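Local coordinates for protein alpha-galactosidase (Lactobacillus brevis, PDB 3MI6) that probably hydrolyses terminal, non-reducing alpha-D-galactose residues from alpha-D-galactosides, at residues D56-L61 with Q69-K74; I22-K27 with N48-E53; R593-F598 with F727-F732. All blocks are in the same frame, centred on the assembly; numbering follows the deposited sequence.

Interaction 1: residues D56-L61 with Q69-K74; sequences DATPSL and QPATIK
Q69 begins the contact by laying its aliphatic part against the carbonyl of P59 and the side chain of S60. Its CG lies 3.3 Å from P59 O and its CB 3.5 Å from the same oxygen, and the CG also comes within 3.6 Å of S60 OG. The chains are closest here, with S60 CA and Q69 CA 4.4 Å apart. With CG beside its own backbone N (chi1 -66°) and the chain extended beyond it, the side chain of Q69 runs across that of T58 at a slant, and its amide carbon CD arrives 3.7 Å from T58 CG2. Replacing Q69 with an alanine would probably take away the CG that lies against P59 O and S60 OG and open a gap beside the methyl group of T58. S60 OG has its polar partner in P66 O, a hydrogen bond that closes the loop joining the two segments.

P70 follows with its ring carbon CD, 3.8 Å from P59 O. A71 then points its methyl at T58, where A71 CB is 3.3 Å from T58 OG1; the torsion of T58, with OG1 opposite its backbone N (chi1 -174°), turns the hydroxyl to that methyl. At T72 the chain folds back, T72 N donating to Q69 O over 3.0 Å, while T72 OG1 is hydrogen-bonded to Y679 of the third subunit. At the start of segment 56-61, D56 and A57 pack on W200 of the second subunit.

The chemistry is that of two irregular pieces of one loop, within the N-terminal domain family region, in close van der Waals contact: aliphatic carbons of 69-74 lie against carbonyl and hydroxyl oxygens of 56-61, in a largely buried setting.

Interaction 2: residues I22-K27 with N48-E53; sequences IFQIMK and NLMSQE
The side-chain amide of Q24 meets M50 through its oxygen and is not stacked on it: Q24 OE1 lies 3.8 Å from M50 CG and 3.9 Å from M50 CE, and these two carbons sit a little to opposite sides of the amide plane. The other flat group, the ring of F23, belongs to the reverse side of strand 19-25, where it stacks with Y151 and meets the ring of F12 with planes at about 20°.

M50 carries the second segment's share. Bends at chi2 (-61°) and chi3 (-85°) curl its end so that the terminal methyl reaches both Q24 and M26. Both methionines are selenomethionines; M26 SE is modelled 3.2 Å from M50 CE, a closeness that should not be over-read, and M26 CG lies 4.0 Å from the same methyl. The two side chains cross at a slant.

M50 is presented by a type I turn from N48 to S51. S51 N donates to N48 O over 3.2 Å, and S51 OG grips the same oxygen over 2.6 Å, both from one face of its plane.

The third subunit packs on the same loop, through N48, L49, S51 and E53. Without a hydrogen bond across it, this small contact near the surface probably contributes weak dispersion between the polarisable selenoether chains of the two selenomethionines.

Interaction 3: residues R593-F598 with F727-F732; sequences RGAVAF and FYTQLF
The apolar contact is centred on A595, whose methyl projects from helix 590-597 toward strand 728-736. A595 CB lies 3.6 Å from T729 CG2 and 4.2 Å from L731 CD1, so one small side chain touches two branched ones. T729 and L731 are alternate residues of the strand and point to the helix together, whereas Q730 between them points away, its OE1 taking a hydrogen bond from R668. The torsion of T729 (chi1 -51°) sets OG1 beside its own backbone N and leaves CG2 anti to that N, beside the carbonyl carbon, from where it meets A595.

Hydrogen bonds surround this packing without crossing between the two segments. The hydroxyl of T729 is paired with that of T592, just before the helical segment; F727 O is bonded to the T592 hydroxyl as well, and T729 O receives K591 NZ. A595 O is hydrogen-bonded to Y669 OH, from the neighbouring strand 663-670.

A bulge and a carbonyl-over-ring contact complete the arrangement. F727 has left-handed backbone angles (phi 51°, psi 61°) and, with Y728, faces Q670 in a G1 beta bulge at the start of the strand. At the far end of the helical segment the ring of F598 folds back under its own chain, with G594 O 3.2 Å above the ring plane and over its centre.

The helix precedes the last strand of the parallel eight-stranded barrel, and the strand belongs to the C-terminal antiparallel sheet, so the contact joins the catalytic-barrel region to that sheet. Chemically it is a buried methyl interface flanked by polar bonds: the carbon groups meet in the middle, while the T729 hydroxyl and nearby carbonyl oxygens find partners on T592 and K591 and on strand 663-670.

How the interactions relate
Interactions 1 and 2 are neighbours, their centres 13 Å apart, and they touch: I73 CG2 of the 69-74 segment lies 3.5 Å from M26 CE, and I73 CD1 lies 3.9 Å from Q52 OE1. Both also reach the third subunit. Interaction 3 lies on the opposite side of the chain's centre, its centre 56 Å from that of interaction 1 and 53 Å from that of interaction 2; the nearest atoms are about 42 and 38 Å away. None lies at the chain's own predicted active site. Segment 56-61, however, packs on W200 of the second subunit, a predicted substrate-binding residue, consistent with a loop lying beside a neighbour's substrate site.

Interaction 1: residues D56-L61 with Q69-K74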
loop_
_atom_site.group_PDB
_atom_site.type_symbol
_atom_site.label_atom_id
_atom_site.label_comp_id
_atom_site.label_asym_id
_atom_site.label_seq_id
_atom_site.Cartn_x
_atom_site.Cartn_y
_atom_site.Cartn_z
ATOM N N ASP D 56 23.038 -12.034 22.947
ATOM C CA ASP D 56 23.562 -11.214 24.042
ATOM C C ASP D 56 22.487 -10.461 24.841
ATOM O O ASP D 56 21.363 -10.265 24.376
ATOM C CB ASP D 56 24.614 -10.214 23.539
ATOM C CG ASP D 56 25.814 -10.888 22.866
ATOM O OD1 ASP D 56 25.643 -11.932 22.185
ATOM O OD2 ASP D 56 26.939 -10.348 23.001
ATOM N N ALA D 57 22.856 -10.053 26.053
ATOM C CA ALA D 57 22.055 -9.141 26.871
ATOM C C ALA D 57 20.695 -9.707 27.257
ATOM O O ALA D 57 19.707 -8.976 27.323
ATOM C CB ALA D 57 21.893 -7.799 26.168
ATOM N N THR D 58 20.658 -11.009 27.503
ATOM C CA THR D 58 19.445 -11.680 27.943
ATOM C C THR D 58 19.799 -12.913 28.773
ATOM O O THR D 58 20.677 -13.700 28.407
ATOM C CB THR D 58 18.487 -12.020 26.751
ATOM O OG1 THR D 58 17.252 -12.557 27.246
ATOM C CG2 THR D 58 19.118 -12.997 25.771
ATOM N N PRO D 59 19.114 -13.077 29.904
ATOM C CA PRO D 59 19.407 -14.143 30.871
ATOM C C PRO D 59 19.393 -15.555 30.274
ATOM O O PRO D 59 18.668 -15.818 29.313
ATOM C CB PRO D 59 18.289 -13.990 31.904
ATOM C CG PRO D 59 17.869 -12.546 31.790
ATOM C CD PRO D 59 18.019 -12.195 30.347
ATOM N N SER D 60 20.201 -16.444 30.850
ATOM C CA SER D 60 20.198 -17.857 30.492
ATOM C C SER D 60 19.763 -18.636 31.719
ATOM O O SER D 60 19.820 -18.109 32.832
ATOM C CB SER D 60 21.594 -18.315 30.067
ATOM O OG SER D 60 22.236 -17.358 29.235
ATOM N N LEU D 61 19.335 -19.884 31.517
ATOM C CA LEU D 61 18.900 -20.751 32.611
ATOM C C LEU D 61 19.907 -20.734 33.757
ATOM O O LEU D 61 19.586 -20.309 34.868
ATOM C CB LEU D 61 18.707 -22.185 32.127
ATOM C CG LEU D 61 17.641 -23.002 32.862
ATOM C CD1 LEU D 61 17.902 -24.485 32.660
ATOM C CD2 LEU D 61 17.601 -22.659 34.340
ATOM N N GLN D 69 18.075 -19.837 26.709
ATOM C CA GLN D 69 17.591 -18.488 26.993
ATOM C C GLN D 69 16.111 -18.389 26.666
ATOM O O GLN D 69 15.728 -18.472 25.497
ATOM C CB GLN D 69 18.379 -17.449 26.189
ATOM C CG GLN D 69 19.841 -17.356 26.595
ATOM C CD GLN D 69 20.653 -16.397 25.736
ATOM O OE1 GLN D 69 21.155 -15.376 26.221
ATOM N NE2 GLN D 69 20.797 -16.729 24.460
ATOM N N PRO D 70 15.270 -18.218 27.702
ATOM C CA PRO D 70 13.807 -18.167 27.550
ATOM C C PRO D 70 13.318 -17.091 26.564
ATOM O O PRO D 70 12.226 -17.257 26.011
ATOM C CB PRO D 70 13.318 -17.860 28.969
ATOM C CG PRO D 70 14.414 -18.365 29.861
ATOM C CD PRO D 70 15.686 -18.104 29.113
ATOM N N ALA D 71 14.102 -16.027 26.354
ATOM C CA ALA D 71 13.774 -14.960 25.389
ATOM C C ALA D 71 13.750 -15.418 23.923
ATOM O O ALA D 71 13.045 -14.836 23.096
ATOM C CB ALA D 71 14.733 -13.773 25.549
ATOM N N THR D 72 14.530 -16.448 23.608
ATOM C CA THR D 72 14.556 -16.993 22.258
ATOM C C THR D 72 13.900 -18.374 22.169
ATOM O O THR D 72 14.076 -19.079 21.173
ATOM C CB THR D 72 15.991 -17.119 21.718
ATOM O OG1 THR D 72 16.635 -18.228 22.354
ATOM C CG2 THR D 72 16.793 -15.843 21.960
ATOM N N ILE D 73 13.150 -18.762 23.200
ATOM C CA ILE D 73 12.485 -20.059 23.207
ATOM C C ILE D 73 10.966 -19.969 23.122
ATOM O O ILE D 73 10.326 -19.421 24.011
ATOM C CB ILE D 73 12.832 -20.874 24.470
ATOM C CG1 ILE D 73 14.302 -21.313 24.457
ATOM C CG2 ILE D 73 11.922 -22.086 24.578
ATOM C CD1 ILE D 73 14.685 -22.155 25.656
ATOM N N LYS D 74 10.395 -20.519 22.056
ATOM C CA LYS D 74 8.951 -20.624 21.931
ATOM C C LYS D 74 8.324 -21.461 23.054
ATOM O O LYS D 74 8.668 -22.620 23.261
ATOM C CB LYS D 74 8.577 -21.233 20.591
ATOM C CG LYS D 74 8.738 -20.320 19.398
ATOM C CD LYS D 74 8.932 -21.167 18.152
ATOM C CE LYS D 74 10.269 -21.862 18.263
ATOM N NZ LYS D 74 10.428 -22.938 17.284
#

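Interaction 2: residues I22-K27 with N48-E53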
loop_
_atom_site.group_PDB
_atom_site.type_symbol
_atom_site.label_atom_id
_atom_site.label_comp_id
_atom_site.label_asym_id
_atom_site.label_seq_id
_atom_site.Cartn_x
_atom_site.Cartn_y
_atom_site.Cartn_z
ATOM N N ILE D 22 2.908 -29.470 17.489
ATOM C CA ILE D 22 3.931 -30.262 18.148
ATOM C C ILE D 22 4.608 -29.466 19.263
ATOM O O ILE D 22 5.054 -28.332 19.039
ATOM C CB ILE D 22 5.038 -30.678 17.165
ATOM C CG1 ILE D 22 4.454 -31.308 15.903
ATOM C CG2 ILE D 22 6.030 -31.615 17.826
ATOM C CD1 ILE D 22 5.492 -31.446 14.764
ATOM N N PHE D 23 4.701 -30.058 20.456
ATOM C CA PHE D 23 5.531 -29.485 21.515
ATOM C C PHE D 23 6.338 -30.529 22.280
ATOM O O PHE D 23 6.110 -31.726 22.128
ATOM C CB PHE D 23 4.715 -28.613 22.475
ATOM C CG PHE D 23 3.646 -29.353 23.243
ATOM C CD1 PHE D 23 2.430 -29.653 22.652
ATOM C CD2 PHE D 23 3.847 -29.705 24.573
ATOM C CE1 PHE D 23 1.441 -30.303 23.357
ATOM C CE2 PHE D 23 2.852 -30.367 25.292
ATOM C CZ PHE D 23 1.649 -30.664 24.681
ATOM N N GLN D 24 7.269 -30.060 23.109
ATOM C CA GLN D 24 8.213 -30.932 23.795
ATOM C C GLN D 24 8.524 -30.456 25.212
ATOM O O GLN D 24 8.713 -29.261 25.450
ATOM C CB GLN D 24 9.510 -31.018 22.993
ATOM C CG GLN D 24 10.509 -32.031 23.519
ATOM C CD GLN D 24 11.766 -32.121 22.652
ATOM O OE1 GLN D 24 12.232 -31.119 22.093
ATOM N NE2 GLN D 24 12.326 -33.326 22.547
ATOM N N ILE D 25 8.575 -31.395 26.156
ATOM C CA ILE D 25 9.043 -31.076 27.501
ATOM C C ILE D 25 10.544 -30.863 27.448
ATOM O O ILE D 25 11.276 -31.624 26.807
ATOM C CB ILE D 25 8.705 -32.171 28.512
ATOM C CG1 ILE D 25 7.193 -32.357 28.594
ATOM C CG2 ILE D 25 9.228 -31.798 29.874
ATOM C CD1 ILE D 25 6.449 -31.086 28.968
HETATM N N MSE D 26 11.008 -29.826 28.121
HETATM C CA MSE D 26 12.379 -29.393 27.937
HETATM C C MSE D 26 13.294 -29.548 29.151
HETATM O O MSE D 26 12.857 -29.859 30.268
HETATM C CB MSE D 26 12.384 -27.948 27.469
HETATM C CG MSE D 26 11.610 -27.740 26.180
HETATM SE SE MSE D 26 12.287 -26.150 25.310
HETATM C CE MSE D 26 11.931 -24.811 26.702
ATOM N N LYS D 27 14.580 -29.332 28.899
ATOM C CA LYS D 27 15.618 -29.418 29.912
ATOM C C LYS D 27 15.152 -28.874 31.268
ATOM O O LYS D 27 15.286 -29.547 32.290
ATOM C CB LYS D 27 16.858 -28.675 29.414
ATOM C CG LYS D 27 18.073 -28.781 30.294
ATOM C CD LYS D 27 19.192 -27.852 29.807
ATOM C CE LYS D 27 19.825 -28.323 28.487
ATOM N NZ LYS D 27 20.639 -29.569 28.638
ATOM N N ASN D 48 16.529 -30.414 15.045
ATOM C CA ASN D 48 16.744 -29.307 14.128
ATOM C C ASN D 48 15.897 -28.096 14.476
ATOM O O ASN D 48 16.415 -26.998 14.669
ATOM C CB ASN D 48 16.467 -29.739 12.687
ATOM C CG ASN D 48 16.573 -28.594 11.709
ATOM O OD1 ASN D 48 17.654 -28.037 11.507
ATOM N ND2 ASN D 48 15.448 -28.234 11.091
ATOM N N LEU D 49 14.589 -28.301 14.536
ATOM C CA LEU D 49 13.666 -27.220 14.835
ATOM C C LEU D 49 13.907 -26.598 16.221
ATOM O O LEU D 49 13.517 -25.454 16.474
ATOM C CB LEU D 49 12.230 -27.728 14.712
ATOM C CG LEU D 49 11.902 -28.213 13.302
ATOM C CD1 LEU D 49 10.597 -28.999 13.270
ATOM C CD2 LEU D 49 11.845 -27.031 12.357
HETATM N N MSE D 50 14.568 -27.345 17.104
HETATM C CA MSE D 50 14.754 -26.924 18.486
HETATM C C MSE D 50 16.135 -26.342 18.764
HETATM O O MSE D 50 16.517 -26.157 19.924
HETATM C CB MSE D 50 14.470 -28.095 19.431
HETATM C CG MSE D 50 12.992 -28.360 19.631
HETATM SE SE MSE D 50 12.080 -26.804 20.423
HETATM C CE MSE D 50 12.456 -27.193 22.294
ATOM N N SER D 51 16.877 -26.042 17.706
ATOM C CA SER D 51 18.222 -25.510 17.854
ATOM C C SER D 51 18.247 -24.260 18.737
ATOM O O SER D 51 17.291 -23.485 18.764
ATOM C CB SER D 51 18.826 -25.205 16.486
ATOM O OG SER D 51 18.722 -26.325 15.629
ATOM N N GLN D 52 19.349 -24.065 19.452
ATOM C CA GLN D 52 19.492 -22.936 20.361
ATOM C C GLN D 52 20.826 -22.257 20.160
ATOM O O GLN D 52 21.856 -22.925 20.092
ATOM C CB GLN D 52 19.399 -23.410 21.811
ATOM C CG GLN D 52 18.178 -24.253 22.101
ATOM C CD GLN D 52 17.871 -24.324 23.579
ATOM O OE1 GLN D 52 16.878 -24.928 23.987
ATOM N NE2 GLN D 52 18.716 -23.696 24.391
ATOM N N GLU D 53 20.816 -20.931 20.075
ATOM C CA GLU D 53 22.060 -20.180 19.911
ATOM C C GLU D 53 22.174 -19.056 20.923
ATOM O O GLU D 53 21.178 -18.466 21.310
ATOM C CB GLU D 53 22.174 -19.613 18.492
ATOM C CG GLU D 53 22.422 -20.655 17.402
ATOM C CD GLU D 53 22.461 -20.059 16.002
ATOM O OE1 GLU D 53 21.951 -18.928 15.806
ATOM O OE2 GLU D 53 22.999 -20.737 15.098
#

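Interaction 3: residues R593-F598 with F727-F732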
loop_
_atom_site.group_PDB
_atom_site.type_symbol
_atom_site.label_atom_id
_atom_site.label_comp_id
_atom_site.label_asym_id
_atom_site.label_seq_id
_atom_site.Cartn_x
_atom_site.Cartn_y
_atom_site.Cartn_z
ATOM N N ARG D 593 -34.266 -6.501 1.375
ATOM C CA ARG D 593 -34.416 -6.819 2.801
ATOM C C ARG D 593 -34.674 -8.309 2.996
ATOM O O ARG D 593 -34.069 -8.945 3.863
ATOM C CB ARG D 593 -35.527 -6.000 3.478
ATOM C CG ARG D 593 -35.447 -4.529 3.199
ATOM C CD ARG D 593 -36.249 -3.685 4.157
ATOM N NE ARG D 593 -37.696 -3.941 4.176
ATOM C CZ ARG D 593 -38.596 -3.368 3.379
ATOM N NH1 ARG D 593 -38.224 -2.520 2.436
ATOM N NH2 ARG D 593 -39.880 -3.665 3.514
ATOM N N GLY D 594 -35.566 -8.862 2.180
ATOM C CA GLY D 594 -35.822 -10.287 2.198
ATOM C C GLY D 594 -34.572 -11.091 1.896
ATOM O O GLY D 594 -34.268 -12.053 2.613
ATOM N N ALA D 595 -33.839 -10.677 0.853
ATOM C CA ALA D 595 -32.728 -11.456 0.292
ATOM C C ALA D 595 -31.448 -11.467 1.130
ATOM O O ALA D 595 -30.676 -12.404 1.063
ATOM C CB ALA D 595 -32.431 -11.008 -1.143
ATOM N N VAL D 596 -31.217 -10.416 1.903
ATOM C CA VAL D 596 -30.152 -10.424 2.907
ATOM C C VAL D 596 -30.549 -11.282 4.125
ATOM O O VAL D 596 -29.707 -11.884 4.762
ATOM C CB VAL D 596 -29.814 -8.983 3.384
ATOM C CG1 VAL D 596 -28.705 -8.994 4.403
ATOM C CG2 VAL D 596 -29.416 -8.102 2.207
ATOM N N ALA D 597 -31.835 -11.369 4.435
ATOM C CA ALA D 597 -32.266 -12.115 5.617
ATOM C C ALA D 597 -32.392 -13.630 5.400
ATOM O O ALA D 597 -32.392 -14.396 6.364
ATOM C CB ALA D 597 -33.560 -11.533 6.206
ATOM N N PHE D 598 -32.495 -14.072 4.153
ATOM C CA PHE D 598 -32.526 -15.511 3.907
ATOM C C PHE D 598 -31.251 -16.174 4.403
ATOM O O PHE D 598 -31.287 -17.318 4.832
ATOM C CB PHE D 598 -32.676 -15.851 2.431
ATOM C CG PHE D 598 -33.940 -15.360 1.816
ATOM C CD1 PHE D 598 -35.091 -15.249 2.564
ATOM C CD2 PHE D 598 -33.976 -15.021 0.473
ATOM C CE1 PHE D 598 -36.245 -14.800 1.988
ATOM C CE2 PHE D 598 -35.134 -14.579 -0.109
ATOM C CZ PHE D 598 -36.267 -14.466 0.643
ATOM N N PHE D 727 -29.080 -0.484 -3.743
ATOM C CA PHE D 727 -29.320 -1.645 -2.893
ATOM C C PHE D 727 -30.055 -2.755 -3.660
ATOM O O PHE D 727 -31.180 -3.155 -3.311
ATOM C CB PHE D 727 -30.091 -1.221 -1.629
ATOM C CG PHE D 727 -29.752 0.168 -1.158
ATOM C CD1 PHE D 727 -28.462 0.485 -0.761
ATOM C CD2 PHE D 727 -30.714 1.162 -1.135
ATOM C CE1 PHE D 727 -28.138 1.762 -0.353
ATOM C CE2 PHE D 727 -30.390 2.440 -0.718
ATOM C CZ PHE D 727 -29.103 2.738 -0.329
ATOM N N TYR D 728 -29.403 -3.241 -4.713
ATOM C CA TYR D 728 -30.033 -4.152 -5.664
ATOM C C TYR D 728 -29.545 -5.551 -5.406
ATOM O O TYR D 728 -28.381 -5.753 -5.052
ATOM C CB TYR D 728 -29.686 -3.770 -7.105
ATOM C CG TYR D 728 -30.649 -4.322 -8.131
ATOM C CD1 TYR D 728 -31.785 -3.602 -8.507
ATOM C CD2 TYR D 728 -30.431 -5.551 -8.731
ATOM C CE1 TYR D 728 -32.676 -4.091 -9.452
ATOM C CE2 TYR D 728 -31.318 -6.055 -9.678
ATOM C CZ TYR D 728 -32.440 -5.318 -10.036
ATOM O OH TYR D 728 -33.327 -5.807 -10.973
ATOM N N THR D 729 -30.437 -6.515 -5.597
ATOM C CA THR D 729 -30.093 -7.900 -5.386
ATOM C C THR D 729 -30.342 -8.761 -6.606
ATOM O O THR D 729 -31.393 -8.694 -7.228
ATOM C CB THR D 729 -30.909 -8.497 -4.257
ATOM O OG1 THR D 729 -30.810 -7.652 -3.100
ATOM C CG2 THR D 729 -30.401 -9.898 -3.951
ATOM N N GLN D 730 -29.356 -9.578 -6.933
ATOM C CA GLN D 730 -29.493 -10.618 -7.928
ATOM C C GLN D 730 -29.303 -11.982 -7.249
ATOM O O GLN D 730 -28.257 -12.262 -6.666
ATOM C CB GLN D 730 -28.471 -10.393 -9.033
ATOM C CG GLN D 730 -28.720 -9.120 -9.815
ATOM C CD GLN D 730 -27.444 -8.451 -10.306
ATOM O OE1 GLN D 730 -26.459 -8.327 -9.576
ATOM N NE2 GLN D 730 -27.471 -7.989 -11.539
ATOM N N LEU D 731 -30.341 -12.806 -7.327
ATOM C CA LEU D 731 -30.380 -14.125 -6.729
ATOM C C LEU D 731 -30.202 -15.178 -7.814
ATOM O O LEU D 731 -30.681 -15.012 -8.932
ATOM C CB LEU D 731 -31.736 -14.326 -6.080
ATOM C CG LEU D 731 -31.868 -14.850 -4.657
ATOM C CD1 LEU D 731 -31.021 -14.055 -3.666
ATOM C CD2 LEU D 731 -33.334 -14.783 -4.297
ATOM N N PHE D 732 -29.526 -16.267 -7.471
ATOM C CA PHE D 732 -29.190 -17.320 -8.408
ATOM C C PHE D 732 -29.448 -18.704 -7.797
ATOM O O PHE D 732 -28.627 -19.211 -7.028
ATOM C CB PHE D 732 -27.716 -17.218 -8.763
ATOM C CG PHE D 732 -27.340 -15.931 -9.424
ATOM C CD1 PHE D 732 -27.577 -15.733 -10.775
ATOM C CD2 PHE D 732 -26.717 -14.922 -8.709
ATOM C CE1 PHE D 732 -27.215 -14.546 -11.385
ATOM C CE2 PHE D 732 -26.353 -13.730 -9.330
ATOM C CZ PHE D 732 -26.607 -13.543 -10.656
#